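PDB 3T24: porin from Pseudomonas aeruginosa, which probably forms a monomeric beta-barrel channel through the outer membrane that lets small carboxylate-bearing solutes diffuse across it into the periplasm. Local coordinates for residues Thr172-Gly177 with Tyr287-Asp292; Arg179-Arg184 with Gly281-Ala286; Asn256-Ala261 with Pro293-Phe298; Lys213-Tyr218 with Thr247-Ser252; Leu122-Pro127 with Gln220-Leu225. All blocks are in the same frame, centred on the assembly; numbering follows the deposited sequence.

Contact 1 (Thr172-Gly177 with Tyr287-Asp292); sequences TITGGG and YINGAD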
# COMPACT_ATOMS: atom_id res chain seq x y z
N THR A 172 -3.99 14.11 -6.61
CA THR A 172 -4.32 13.88 -8.01
C THR A 172 -4.52 12.39 -8.19
O THR A 172 -4.51 11.62 -7.23
CB THR A 172 -3.22 14.37 -9.01
OG1 THR A 172 -1.96 13.77 -8.71
CG2 THR A 172 -3.06 15.88 -8.99
N ILE A 173 -4.70 11.99 -9.44
CA ILE A 173 -4.93 10.60 -9.76
C ILE A 173 -3.65 10.01 -10.34
O ILE A 173 -2.86 10.70 -10.98
CB ILE A 173 -6.09 10.46 -10.76
CG1 ILE A 173 -6.66 9.04 -10.70
CG2 ILE A 173 -5.60 10.82 -12.22
CD1 ILE A 173 -7.84 8.82 -11.63
N THR A 174 -3.43 8.74 -10.11
CA THR A 174 -2.31 8.08 -10.78
C THR A 174 -2.57 8.05 -12.29
O THR A 174 -3.61 7.57 -12.74
CB THR A 174 -2.14 6.66 -10.27
OG1 THR A 174 -2.10 6.69 -8.84
CG2 THR A 174 -0.84 6.03 -10.84
N GLY A 175 -1.63 8.55 -13.07
CA GLY A 175 -1.81 8.58 -14.52
C GLY A 175 -0.66 7.91 -15.26
O GLY A 175 0.19 7.28 -14.64
N GLY A 176 -0.63 8.06 -16.57
CA GLY A 176 0.52 7.61 -17.33
C GLY A 176 0.44 6.17 -17.81
O GLY A 176 -0.64 5.59 -17.78
N GLY A 177 1.57 5.62 -18.24
CA GLY A 177 1.63 4.30 -18.84
C GLY A 177 0.53 4.12 -19.89
O GLY A 177 0.25 5.02 -20.67
N TYR A 287 -6.75 5.27 -8.72
CA TYR A 287 -6.27 5.44 -7.32
C TYR A 287 -5.44 6.70 -7.11
O TYR A 287 -4.83 7.21 -8.05
CB TYR A 287 -5.52 4.19 -6.80
CG TYR A 287 -4.26 3.79 -7.56
CD1 TYR A 287 -3.00 3.89 -6.97
CD2 TYR A 287 -4.33 3.26 -8.84
CE1 TYR A 287 -1.85 3.50 -7.64
CE2 TYR A 287 -3.19 2.86 -9.52
CZ TYR A 287 -1.95 2.98 -8.92
OH TYR A 287 -0.80 2.59 -9.59
N ILE A 288 -5.45 7.21 -5.88
CA ILE A 288 -4.75 8.47 -5.57
C ILE A 288 -3.30 8.38 -5.99
O ILE A 288 -2.62 7.39 -5.73
CB ILE A 288 -4.88 8.89 -4.06
CG1 ILE A 288 -6.35 9.21 -3.73
CG2 ILE A 288 -4.02 10.10 -3.73
CD1 ILE A 288 -6.71 8.93 -2.30
N ASN A 289 -2.83 9.43 -6.67
CA ASN A 289 -1.46 9.48 -7.11
C ASN A 289 -0.51 9.48 -5.90
O ASN A 289 -0.64 10.32 -5.02
CB ASN A 289 -1.23 10.72 -7.95
CG ASN A 289 0.15 10.76 -8.54
OD1 ASN A 289 0.69 9.75 -8.94
ND2 ASN A 289 0.75 11.92 -8.57
N GLY A 290 0.42 8.54 -5.87
CA GLY A 290 1.33 8.40 -4.75
C GLY A 290 0.94 7.22 -3.87
O GLY A 290 1.78 6.64 -3.21
N ALA A 291 -0.34 6.86 -3.85
CA ALA A 291 -0.74 5.73 -3.03
C ALA A 291 -0.47 4.44 -3.77
O ALA A 291 -0.09 4.47 -4.94
CB ALA A 291 -2.20 5.83 -2.63
N ASP A 292 -0.68 3.32 -3.08
CA ASP A 292 -0.67 1.98 -3.68
C ASP A 292 -2.08 1.57 -4.08
O ASP A 292 -3.05 1.80 -3.33
CB ASP A 292 -0.21 0.94 -2.66
CG ASP A 292 1.23 1.12 -2.22
OD1 ASP A 292 1.94 1.94 -2.83
OD2 ASP A 292 1.65 0.45 -1.25
O HOH W 1 -2.25 12.66 -4.74
O HOH W 2 -5.27 5.97 -11.26
O HOH W 3 0.39 6.12 -7.12
O HOH W 4 0.71 9.52 -11.88
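T174 lies over one face of the Y287 ring. Its OG1 stands above the plane, offset toward the rim, and its CB sits nearly over the middle, 4.0 Å from the ring centroid in a CH-pi contact. At the edge of the same ring, in plane, is A291 O, at the end of the I288-A291 turn, while the phenol OH is hydrogen-bonded to D303. The T174 hydroxyl is held beside its own backbone N (chi1 -51°), which lets both donors of one residue reach one acceptor. T174 N meets Y287 O head-on at 2.9 Å, and T174 OG1 reaches that oxygen from above the carbonyl plane, also at 2.9 Å. On the other side of the I173-I288 bridge, N289 N gives a nearly straight bond to T172 O (2.8 Å, 178°). The N289 and T172 side chains run alongside each other, joined by a weak bond from ND2 to OG1. Water fills in between the loops: one molecule joins T172 N to N289 O, another T174 OG1 to G290 N and A291 O. The chemistry is thus chiefly polar: backbone groups of both loops, the T174 hydroxyl and bridging waters satisfy one another, with little apolar contact.

Contact 2 (Arg179-Arg184 with Gly281-Ala286); sequences RQIVVR and GDTGFA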
# COMPACT_ATOMS: atom_id res chain seq x y z
N ARG A 179 -2.63 3.40 -18.88
CA ARG A 179 -3.84 3.48 -18.06
C ARG A 179 -4.89 4.23 -18.83
O ARG A 179 -6.10 4.00 -18.67
CB ARG A 179 -3.57 4.20 -16.72
CG ARG A 179 -2.65 3.46 -15.77
CD ARG A 179 -2.39 4.22 -14.46
NE ARG A 179 -1.55 3.43 -13.54
CZ ARG A 179 -0.24 3.58 -13.48
NH1 ARG A 179 0.35 4.48 -14.25
NH2 ARG A 179 0.49 2.86 -12.65
N GLN A 180 -4.43 5.16 -19.65
CA GLN A 180 -5.32 5.83 -20.54
C GLN A 180 -6.33 6.71 -19.75
O GLN A 180 -7.44 7.04 -20.19
CB GLN A 180 -5.92 4.73 -21.37
CG GLN A 180 -7.34 4.78 -21.53
CD GLN A 180 -7.69 5.65 -22.65
OE1 GLN A 180 -6.86 6.41 -23.14
NE2 GLN A 180 -8.92 5.57 -23.06
N ILE A 181 -5.89 7.10 -18.55
CA ILE A 181 -6.64 8.06 -17.75
C ILE A 181 -6.36 9.49 -18.19
O ILE A 181 -5.22 9.93 -18.27
CB ILE A 181 -6.32 7.91 -16.27
CG1 ILE A 181 -6.92 6.59 -15.76
CG2 ILE A 181 -6.85 9.10 -15.51
CD1 ILE A 181 -6.35 6.14 -14.48
N VAL A 182 -7.41 10.20 -18.51
CA VAL A 182 -7.27 11.52 -19.07
C VAL A 182 -8.07 12.50 -18.24
O VAL A 182 -9.23 12.29 -17.93
CB VAL A 182 -7.73 11.58 -20.58
CG1 VAL A 182 -7.80 13.00 -21.06
CG2 VAL A 182 -6.76 10.78 -21.46
N VAL A 183 -7.44 13.62 -17.93
CA VAL A 183 -7.96 14.53 -16.95
C VAL A 183 -7.87 15.94 -17.49
O VAL A 183 -6.94 16.26 -18.25
CB VAL A 183 -7.12 14.33 -15.64
CG1 VAL A 183 -6.58 15.62 -15.08
CG2 VAL A 183 -7.91 13.52 -14.61
N ARG A 184 -8.84 16.78 -17.15
CA ARG A 184 -8.79 18.20 -17.47
C ARG A 184 -7.42 18.79 -17.10
O ARG A 184 -6.86 18.48 -16.05
CB ARG A 184 -9.91 18.95 -16.74
CG ARG A 184 -10.10 20.38 -17.20
CD ARG A 184 -11.54 20.85 -16.98
NE ARG A 184 -11.83 21.13 -15.58
CZ ARG A 184 -11.91 22.35 -15.06
NH1 ARG A 184 -11.72 23.41 -15.83
NH2 ARG A 184 -12.18 22.50 -13.76
N GLY A 281 -13.18 -1.65 -19.37
CA GLY A 281 -13.72 -0.31 -19.47
C GLY A 281 -12.72 0.54 -20.22
O GLY A 281 -11.69 0.03 -20.65
N ASP A 282 -12.97 1.83 -20.33
CA ASP A 282 -12.14 2.70 -21.15
C ASP A 282 -10.79 3.11 -20.53
O ASP A 282 -9.94 3.65 -21.24
CB ASP A 282 -12.94 3.94 -21.56
CG ASP A 282 -12.24 4.78 -22.61
OD1 ASP A 282 -12.29 6.03 -22.51
OD2 ASP A 282 -11.64 4.19 -23.56
N THR A 283 -10.58 2.85 -19.24
CA THR A 283 -9.30 3.17 -18.59
C THR A 283 -8.88 2.06 -17.64
O THR A 283 -9.68 1.19 -17.33
CB THR A 283 -9.40 4.43 -17.71
OG1 THR A 283 -10.09 4.10 -16.50
CG2 THR A 283 -10.13 5.55 -18.44
N GLY A 284 -7.63 2.09 -17.18
CA GLY A 284 -7.21 1.22 -16.09
C GLY A 284 -7.75 1.63 -14.70
O GLY A 284 -8.60 2.52 -14.56
N PHE A 285 -7.27 0.95 -13.67
CA PHE A 285 -7.69 1.20 -12.28
C PHE A 285 -7.45 2.63 -11.77
O PHE A 285 -6.43 3.25 -12.07
CB PHE A 285 -6.98 0.22 -11.36
CG PHE A 285 -7.50 0.20 -9.96
CD1 PHE A 285 -8.81 -0.17 -9.70
CD2 PHE A 285 -6.67 0.54 -8.89
CE1 PHE A 285 -9.30 -0.19 -8.39
CE2 PHE A 285 -7.14 0.50 -7.60
CZ PHE A 285 -8.45 0.13 -7.33
N ALA A 286 -8.41 3.15 -11.00
CA ALA A 286 -8.30 4.51 -10.44
C ALA A 286 -7.82 4.53 -8.98
O ALA A 286 -8.43 3.87 -8.12
CB ALA A 286 -9.64 5.24 -10.55
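R179 O accepts from G284 N at 2.9 Å, a nearly straight bond that arrives in the carbonyl plane on a lone pair and sets R179 opposite G284. Beside it Q180 bends at chi2 (85°) and turns its amide toward D282. Q180 NE2 makes a weak bond to D282 OD2 at 3.1 Å, with amide and carboxylate planes almost perpendicular. NE2 also lies within bonding distance of D282 O, but the glutamine is fitted too tightly against that carbonyl, and the details here are doubtful. Further out, T283 and I181 cross at about a right angle, with I181 CG1 3.8 Å from T283 CB. The threonine methyl CG2 rests 3.5 Å from Q180 O. The T283 hydroxyl serves its own loop, giving a 2.9 Å bond from OG1 to G284 O and taking one from D255 N. I181 CD1 lies against the backbone, 3.8 Å from F285 O. R179 sends its guanidinium away from this seam to a salt bridge with D303, and N253 holds the Q180 and V182 backbones from outside. This is loop-on-loop packing at the mouth of a porin barrel: the long connection between strands 150-161 and 192-200 lies against the start of the one between strands 270-280 and 310-319, consistent with OprD-family barrels, whose long loops fold inward and narrow the pore.

Contact 3 (Asn256-Ala261 with Pro293-Phe298); sequences NKALNA and PYLVNF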
# COMPACT_ATOMS: atom_id res chain seq x y z
N ASN A 256 -13.78 2.20 -15.25
CA ASN A 256 -13.02 0.98 -15.01
C ASN A 256 -13.74 -0.01 -14.13
O ASN A 256 -14.39 0.36 -13.14
CB ASN A 256 -11.65 1.33 -14.40
CG ASN A 256 -10.86 0.10 -13.94
OD1 ASN A 256 -10.82 -0.24 -12.75
ND2 ASN A 256 -10.19 -0.54 -14.89
N LYS A 257 -13.61 -1.27 -14.49
CA LYS A 257 -13.97 -2.34 -13.58
C LYS A 257 -12.72 -3.18 -13.35
O LYS A 257 -11.97 -3.46 -14.28
CB LYS A 257 -15.11 -3.19 -14.14
CG LYS A 257 -16.21 -2.35 -14.76
CD LYS A 257 -17.41 -3.20 -15.17
CE LYS A 257 -18.53 -2.35 -15.77
NZ LYS A 257 -18.10 -1.66 -17.03
N ALA A 258 -12.48 -3.55 -12.10
CA ALA A 258 -11.27 -4.28 -11.77
C ALA A 258 -11.64 -5.52 -11.00
O ALA A 258 -11.94 -5.46 -9.81
CB ALA A 258 -10.35 -3.41 -10.93
N LEU A 259 -11.62 -6.67 -11.68
CA LEU A 259 -11.81 -7.93 -10.99
C LEU A 259 -10.43 -8.47 -10.67
O LEU A 259 -9.57 -8.58 -11.54
CB LEU A 259 -12.59 -8.91 -11.86
CG LEU A 259 -12.85 -10.32 -11.29
CD1 LEU A 259 -13.55 -10.30 -9.92
CD2 LEU A 259 -13.63 -11.21 -12.30
N ASN A 260 -10.22 -8.78 -9.40
CA ASN A 260 -8.93 -9.31 -8.98
C ASN A 260 -9.08 -10.18 -7.74
O ASN A 260 -9.75 -9.81 -6.78
CB ASN A 260 -7.87 -8.20 -8.80
CG ASN A 260 -8.23 -7.19 -7.72
OD1 ASN A 260 -7.51 -7.06 -6.74
ND2 ASN A 260 -9.33 -6.46 -7.91
N ALA A 261 -8.48 -11.36 -7.80
CA ALA A 261 -8.63 -12.35 -6.77
C ALA A 261 -7.32 -13.12 -6.56
O ALA A 261 -6.57 -13.36 -7.51
CB ALA A 261 -9.75 -13.30 -7.13
N PRO A 293 -2.20 0.90 -5.23
CA PRO A 293 -3.54 0.46 -5.58
C PRO A 293 -3.78 -0.83 -4.86
O PRO A 293 -2.90 -1.67 -4.81
CB PRO A 293 -3.44 0.19 -7.08
CG PRO A 293 -2.03 -0.34 -7.23
CD PRO A 293 -1.19 0.32 -6.14
N TYR A 294 -4.97 -0.99 -4.31
CA TYR A 294 -5.31 -2.23 -3.68
C TYR A 294 -5.67 -3.27 -4.74
O TYR A 294 -6.83 -3.49 -5.03
CB TYR A 294 -6.48 -1.98 -2.74
CG TYR A 294 -6.78 -3.12 -1.82
CD1 TYR A 294 -5.80 -3.65 -0.97
CD2 TYR A 294 -8.07 -3.67 -1.77
CE1 TYR A 294 -6.09 -4.72 -0.11
CE2 TYR A 294 -8.37 -4.72 -0.91
CZ TYR A 294 -7.38 -5.24 -0.09
OH TYR A 294 -7.70 -6.29 0.75
N LEU A 295 -4.65 -3.91 -5.32
CA LEU A 295 -4.82 -4.89 -6.40
C LEU A 295 -3.91 -6.09 -6.17
O LEU A 295 -2.74 -5.93 -5.85
CB LEU A 295 -4.47 -4.25 -7.77
CG LEU A 295 -5.34 -3.07 -8.23
CD1 LEU A 295 -4.73 -2.33 -9.44
CD2 LEU A 295 -6.79 -3.51 -8.54
N VAL A 296 -4.43 -7.30 -6.36
CA VAL A 296 -3.64 -8.49 -6.05
C VAL A 296 -2.37 -8.64 -6.89
O VAL A 296 -1.42 -9.28 -6.46
CB VAL A 296 -4.46 -9.81 -6.17
CG1 VAL A 296 -5.57 -9.83 -5.14
CG2 VAL A 296 -5.01 -10.01 -7.61
N ASN A 297 -2.34 -8.07 -8.10
CA ASN A 297 -1.14 -8.20 -8.93
C ASN A 297 -0.28 -6.95 -8.98
O ASN A 297 0.63 -6.84 -9.80
CB ASN A 297 -1.48 -8.66 -10.33
CG ASN A 297 -1.99 -10.07 -10.35
OD1 ASN A 297 -1.81 -10.82 -9.37
ND2 ASN A 297 -2.64 -10.46 -11.46
N PHE A 298 -0.58 -6.02 -8.09
CA PHE A 298 0.29 -4.90 -7.86
C PHE A 298 1.50 -5.44 -7.12
O PHE A 298 1.36 -5.97 -6.02
CB PHE A 298 -0.44 -3.85 -7.01
CG PHE A 298 0.47 -2.85 -6.37
CD1 PHE A 298 1.15 -1.92 -7.14
CD2 PHE A 298 0.66 -2.84 -4.99
CE1 PHE A 298 1.99 -0.98 -6.55
CE2 PHE A 298 1.49 -1.91 -4.39
CZ PHE A 298 2.17 -0.97 -5.19
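Inside the barrel, an in-folded loop meets the wall: N260 and A258 on strand 255-267 point toward L295 and V296, which belong to the long segment between strands 270-280 and 310-319. One hydrogen bond ties them. V296 N reaches N260 OD1 at 3.1 Å, with 156° at the hydrogen and the donor tilted 24° from the plane of the amide C=O. With N260 CG lodged between its backbone N and carbonyl carbon (chi1 63°), the amide can serve both sides, OD1 toward the loop and ND2 weakly back to A258 O at 3.4 Å. V296 CG2 packs 3.6 Å from N260 CB, and the same methyl comes to 3.7 Å from A261 O. L295 crosses the asparagine at about a right angle, its CD2 3.9 Å from N260 ND2 and 4.3 Å from A258 CB. The type I turn from L295 to F298 presents V296 N to the wall, while Q277 takes N297 N and Q313 gives to V296 O. R242 flanks the site in a cation-pi contact with Y294. A buried polar side chain on the wall capturing a loop amide is consistent with the inward-folded, pore-narrowing loops of OprD-family porins.

Contact 4 (Lys213-Tyr218 with Thr247-Ser252); sequences KLDNFY and TDDGSS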
# COMPACT_ATOMS: atom_id res chain seq x y z
N LYS A 213 -14.45 8.79 -3.15
CA LYS A 213 -14.59 9.80 -4.20
C LYS A 213 -13.50 10.86 -4.14
O LYS A 213 -13.44 11.65 -3.20
CB LYS A 213 -15.97 10.45 -4.13
CG LYS A 213 -16.21 11.47 -5.24
CD LYS A 213 -17.52 12.19 -5.04
CE LYS A 213 -17.35 13.66 -5.36
NZ LYS A 213 -18.43 14.47 -4.77
N LEU A 214 -12.64 10.87 -5.14
CA LEU A 214 -11.68 11.96 -5.27
C LEU A 214 -12.38 13.06 -6.08
O LEU A 214 -12.59 12.92 -7.29
CB LEU A 214 -10.40 11.49 -5.95
CG LEU A 214 -9.28 12.52 -6.06
CD1 LEU A 214 -8.82 13.03 -4.65
CD2 LEU A 214 -8.08 11.98 -6.87
N ASP A 215 -12.75 14.14 -5.41
CA ASP A 215 -13.64 15.11 -6.04
C ASP A 215 -13.12 15.53 -7.42
O ASP A 215 -11.93 15.84 -7.58
CB ASP A 215 -13.86 16.32 -5.13
CG ASP A 215 -15.14 17.06 -5.44
OD1 ASP A 215 -16.14 16.43 -5.85
OD2 ASP A 215 -15.14 18.29 -5.29
N ASN A 216 -14.03 15.51 -8.39
CA ASN A 216 -13.76 15.85 -9.80
C ASN A 216 -12.98 14.79 -10.60
O ASN A 216 -12.98 14.83 -11.84
CB ASN A 216 -13.12 17.24 -9.93
CG ASN A 216 -14.03 18.34 -9.40
OD1 ASN A 216 -15.25 18.32 -9.64
ND2 ASN A 216 -13.47 19.27 -8.66
N PHE A 217 -12.38 13.84 -9.91
CA PHE A 217 -11.63 12.78 -10.59
C PHE A 217 -12.44 11.53 -10.83
O PHE A 217 -12.64 11.14 -11.98
CB PHE A 217 -10.34 12.44 -9.82
CG PHE A 217 -9.28 13.49 -9.95
CD1 PHE A 217 -8.28 13.35 -10.90
CD2 PHE A 217 -9.30 14.62 -9.14
CE1 PHE A 217 -7.30 14.31 -11.02
CE2 PHE A 217 -8.32 15.59 -9.26
CZ PHE A 217 -7.31 15.43 -10.20
N TYR A 218 -12.91 10.90 -9.75
CA TYR A 218 -13.59 9.61 -9.85
C TYR A 218 -14.38 9.24 -8.61
O TYR A 218 -14.14 9.76 -7.50
CB TYR A 218 -12.57 8.49 -10.15
CG TYR A 218 -11.63 8.15 -8.99
CD1 TYR A 218 -11.99 7.22 -8.02
CD2 TYR A 218 -10.39 8.78 -8.86
CE1 TYR A 218 -11.16 6.90 -6.99
CE2 TYR A 218 -9.52 8.45 -7.83
CZ TYR A 218 -9.92 7.52 -6.89
OH TYR A 218 -9.08 7.19 -5.86
N THR A 247 -15.68 5.29 -11.73
CA THR A 247 -16.45 6.05 -12.69
C THR A 247 -15.97 7.49 -12.56
O THR A 247 -15.42 7.88 -11.53
CB THR A 247 -17.94 5.89 -12.36
OG1 THR A 247 -18.65 5.54 -13.54
CG2 THR A 247 -18.53 7.14 -11.74
N ASP A 248 -16.16 8.30 -13.59
CA ASP A 248 -15.59 9.64 -13.53
C ASP A 248 -16.44 10.60 -12.68
O ASP A 248 -17.58 10.30 -12.36
CB ASP A 248 -15.43 10.19 -14.94
CG ASP A 248 -16.72 10.69 -15.49
OD1 ASP A 248 -17.05 11.87 -15.22
OD2 ASP A 248 -17.42 9.90 -16.16
N ASP A 249 -15.87 11.75 -12.30
CA ASP A 249 -16.60 12.72 -11.49
C ASP A 249 -16.66 14.11 -12.15
O ASP A 249 -16.57 15.13 -11.48
CB ASP A 249 -16.00 12.83 -10.07
CG ASP A 249 -16.92 13.57 -9.10
OD1 ASP A 249 -18.15 13.40 -9.22
OD2 ASP A 249 -16.43 14.33 -8.22
N GLY A 250 -16.79 14.12 -13.47
CA GLY A 250 -17.01 15.36 -14.20
C GLY A 250 -15.81 15.91 -14.96
O GLY A 250 -15.97 16.63 -15.93
N SER A 251 -14.60 15.59 -14.54
CA SER A 251 -13.45 16.23 -15.17
C SER A 251 -12.37 15.25 -15.56
O SER A 251 -11.26 15.67 -15.86
CB SER A 251 -12.89 17.35 -14.29
OG SER A 251 -13.84 18.40 -14.10
N SER A 252 -12.70 13.95 -15.58
CA SER A 252 -11.82 12.92 -16.13
C SER A 252 -12.59 12.00 -17.07
O SER A 252 -13.75 12.24 -17.33
CB SER A 252 -11.21 12.07 -15.02
OG SER A 252 -12.19 11.23 -14.46
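This is a turn packed against a strand end at one end of the beta-barrel: the tight turn joining strands 205-214 and 218-230 lies against the end of strand 235-248 and the loop after it. The last rung is Y218 with D248, an antiparallel non-hydrogen-bonded pair whose side chains diverge; here Y218 CA makes a close CA-H...O contact with T247 O. Beyond that rung D249 does most of the work. Its CG is anti to the backbone N (chi1 -166°), which sends the carboxylate across the turn, where OD2 accepts from N216 N at 2.7 Å on its anti side. D249 OD2 also lies 3.2 Å from D215 OD1, two acceptors close together, their carboxylate planes about 47° apart. K213 probably eases that repulsion: NZ forms a salt bridge with D215 OD1 at 3.2 Å and a long one of 4.0 Å with D249 OD2. The rest of the turn is tied by its carbonyls. N216 O takes a weak bond from S251 N, and F217 O a weak one from D249 N. F217 itself turns away, its ring packing on I173 and L187. G250, with its positive phi, lets the loop swing round, and D248 closes an Asx turn there through OD1 to G250 N. S252 OG donates to F217 O in the carbonyl plane, though the modelled 2.5 Å is short and should be read with caution.

Contact 5 (Leu122-Pro127 with Gln220-Leu225); sequences LPVIMP and QHYLGL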
# COMPACT_ATOMS: atom_id res chain seq x y z
N LEU A 122 -7.41 1.19 3.68
CA LEU A 122 -8.71 0.80 3.16
C LEU A 122 -8.62 0.38 1.68
O LEU A 122 -7.73 0.80 0.97
CB LEU A 122 -9.68 1.96 3.32
CG LEU A 122 -9.99 2.39 4.75
CD1 LEU A 122 -10.61 3.77 4.72
CD2 LEU A 122 -10.89 1.37 5.52
N PRO A 123 -9.58 -0.45 1.23
CA PRO A 123 -9.51 -0.86 -0.18
C PRO A 123 -9.51 0.32 -1.13
O PRO A 123 -8.94 0.21 -2.21
CB PRO A 123 -10.78 -1.70 -0.36
CG PRO A 123 -10.97 -2.33 1.01
CD PRO A 123 -10.58 -1.23 1.98
N VAL A 124 -10.09 1.44 -0.73
CA VAL A 124 -10.09 2.61 -1.60
C VAL A 124 -8.99 3.62 -1.33
O VAL A 124 -8.94 4.66 -1.98
CB VAL A 124 -11.44 3.32 -1.56
CG1 VAL A 124 -12.48 2.45 -2.24
CG2 VAL A 124 -11.82 3.64 -0.13
N ILE A 125 -8.10 3.31 -0.39
CA ILE A 125 -6.92 4.16 -0.12
C ILE A 125 -5.86 3.40 0.69
O ILE A 125 -6.01 3.17 1.90
CB ILE A 125 -7.31 5.52 0.56
CG1 ILE A 125 -6.07 6.31 0.96
CG2 ILE A 125 -8.14 5.29 1.80
CD1 ILE A 125 -4.97 6.37 -0.15
N MET A 126 -4.80 2.99 -0.01
CA MET A 126 -3.66 2.34 0.64
C MET A 126 -2.44 3.22 0.47
O MET A 126 -1.80 3.22 -0.57
CB MET A 126 -3.39 0.94 0.08
CG MET A 126 -4.52 -0.03 0.31
SD MET A 126 -4.56 -0.68 2.00
CE MET A 126 -2.96 -1.48 2.05
N PRO A 127 -2.12 3.98 1.52
CA PRO A 127 -1.03 4.95 1.51
C PRO A 127 0.29 4.24 1.25
O PRO A 127 0.50 3.15 1.76
CB PRO A 127 -1.07 5.52 2.93
CG PRO A 127 -2.49 5.29 3.39
CD PRO A 127 -2.86 3.97 2.80
N GLN A 220 -15.60 5.48 -6.77
CA GLN A 220 -15.25 4.08 -6.83
C GLN A 220 -16.02 3.32 -5.76
O GLN A 220 -16.13 3.78 -4.62
CB GLN A 220 -13.75 3.93 -6.61
CG GLN A 220 -13.22 2.51 -6.68
CD GLN A 220 -11.70 2.49 -6.54
OE1 GLN A 220 -11.18 2.36 -5.43
NE2 GLN A 220 -10.99 2.66 -7.65
N HIS A 221 -16.57 2.18 -6.16
CA HIS A 221 -17.20 1.23 -5.24
C HIS A 221 -16.32 -0.01 -5.24
O HIS A 221 -16.00 -0.55 -6.30
CB HIS A 221 -18.62 0.88 -5.70
CG HIS A 221 -19.54 2.06 -5.75
ND1 HIS A 221 -20.55 2.25 -4.83
CD2 HIS A 221 -19.58 3.12 -6.59
CE1 HIS A 221 -21.18 3.39 -5.11
NE2 HIS A 221 -20.61 3.93 -6.17
N TYR A 222 -15.91 -0.43 -4.05
CA TYR A 222 -15.05 -1.59 -3.93
C TYR A 222 -15.78 -2.67 -3.15
O TYR A 222 -16.21 -2.43 -2.03
CB TYR A 222 -13.75 -1.23 -3.20
CG TYR A 222 -12.55 -1.93 -3.77
CD1 TYR A 222 -11.57 -1.22 -4.48
CD2 TYR A 222 -12.40 -3.30 -3.62
CE1 TYR A 222 -10.47 -1.86 -5.02
CE2 TYR A 222 -11.30 -3.95 -4.16
CZ TYR A 222 -10.35 -3.23 -4.87
OH TYR A 222 -9.26 -3.88 -5.41
N LEU A 223 -15.92 -3.85 -3.73
CA LEU A 223 -16.50 -4.96 -2.99
C LEU A 223 -15.44 -6.00 -2.69
O LEU A 223 -14.58 -6.27 -3.51
CB LEU A 223 -17.66 -5.60 -3.75
CG LEU A 223 -19.02 -4.90 -3.77
CD1 LEU A 223 -18.93 -3.61 -4.56
CD2 LEU A 223 -20.06 -5.82 -4.40
N GLY A 224 -15.50 -6.57 -1.49
CA GLY A 224 -14.54 -7.57 -1.10
C GLY A 224 -15.19 -8.74 -0.39
O GLY A 224 -16.27 -8.62 0.20
N LEU A 225 -14.52 -9.89 -0.48
CA LEU A 225 -14.96 -11.12 0.14
C LEU A 225 -13.67 -11.84 0.47
O LEU A 225 -12.87 -12.12 -0.41
CB LEU A 225 -15.80 -11.94 -0.85
CG LEU A 225 -16.27 -13.40 -0.67
CD1 LEU A 225 -15.18 -14.33 -0.10
CD2 LEU A 225 -17.56 -13.49 0.15
O HOH W 5 -10.09 5.09 -4.50
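P123 sits over one face of the Y222 ring, its CB 4.1 Å from the ring centroid and 22° off the normal, a CH-pi contact displaced toward CG. V124 CG1 slides past Y222 CB at 4.0 Å and touches Q220 OE1 at 3.4 Å. That same amide oxygen also lies at the edge of the tyrosine ring, in its plane. The Q220 chain runs out straight, CG anti to the backbone N (chi1 -178°), which carries the amide to the loop. Between them a water donates to V124 O at 2.8 Å and lies 3.1 Å from Q220 OE1, with other acceptors competing. In the second shell, Q220 NE2 is held by S246 OG and A286 O, which would fix the rotation of the amide, and Y222 OH probably bonds Y294 O. On the loop side, the type I turn from L122 to I125 is closed by paired backbone bonds, and it presents P123 and V124 together. L223, which points away from the loop, touches a bound detergent molecule, consistent with that face meeting the membrane. A buried loop turn against the pore-side face of a wall strand is consistent with the inward-folded loops that narrow the pore of OprD-family porins.

Overall arrangement
Contacts 3 and 5 are the buried pair, each setting an inward loop against a barrel strand; they meet where Y222 OH probably bonds Y294 O. Contacts 1, 2 and 4 are only partly buried; 2 and 4 lie far out toward one end of the barrel, with contact 1 deeper. Contacts 1 and 2 join the same two long loops, and R179 and Y287 both turn to D303. Loop 281-309 enters contacts 1, 2 and 3, and D292 N to M126 O links it to the loop of contact 5. The chemistry shifts with place: main-chain bonds and water in contact 1, a backbone bond with doubtful amide contacts in 2, a buried asparagine bonded to a loop N-H in 3, carboxylates and lysine in 4, ring and methyl packing in 5.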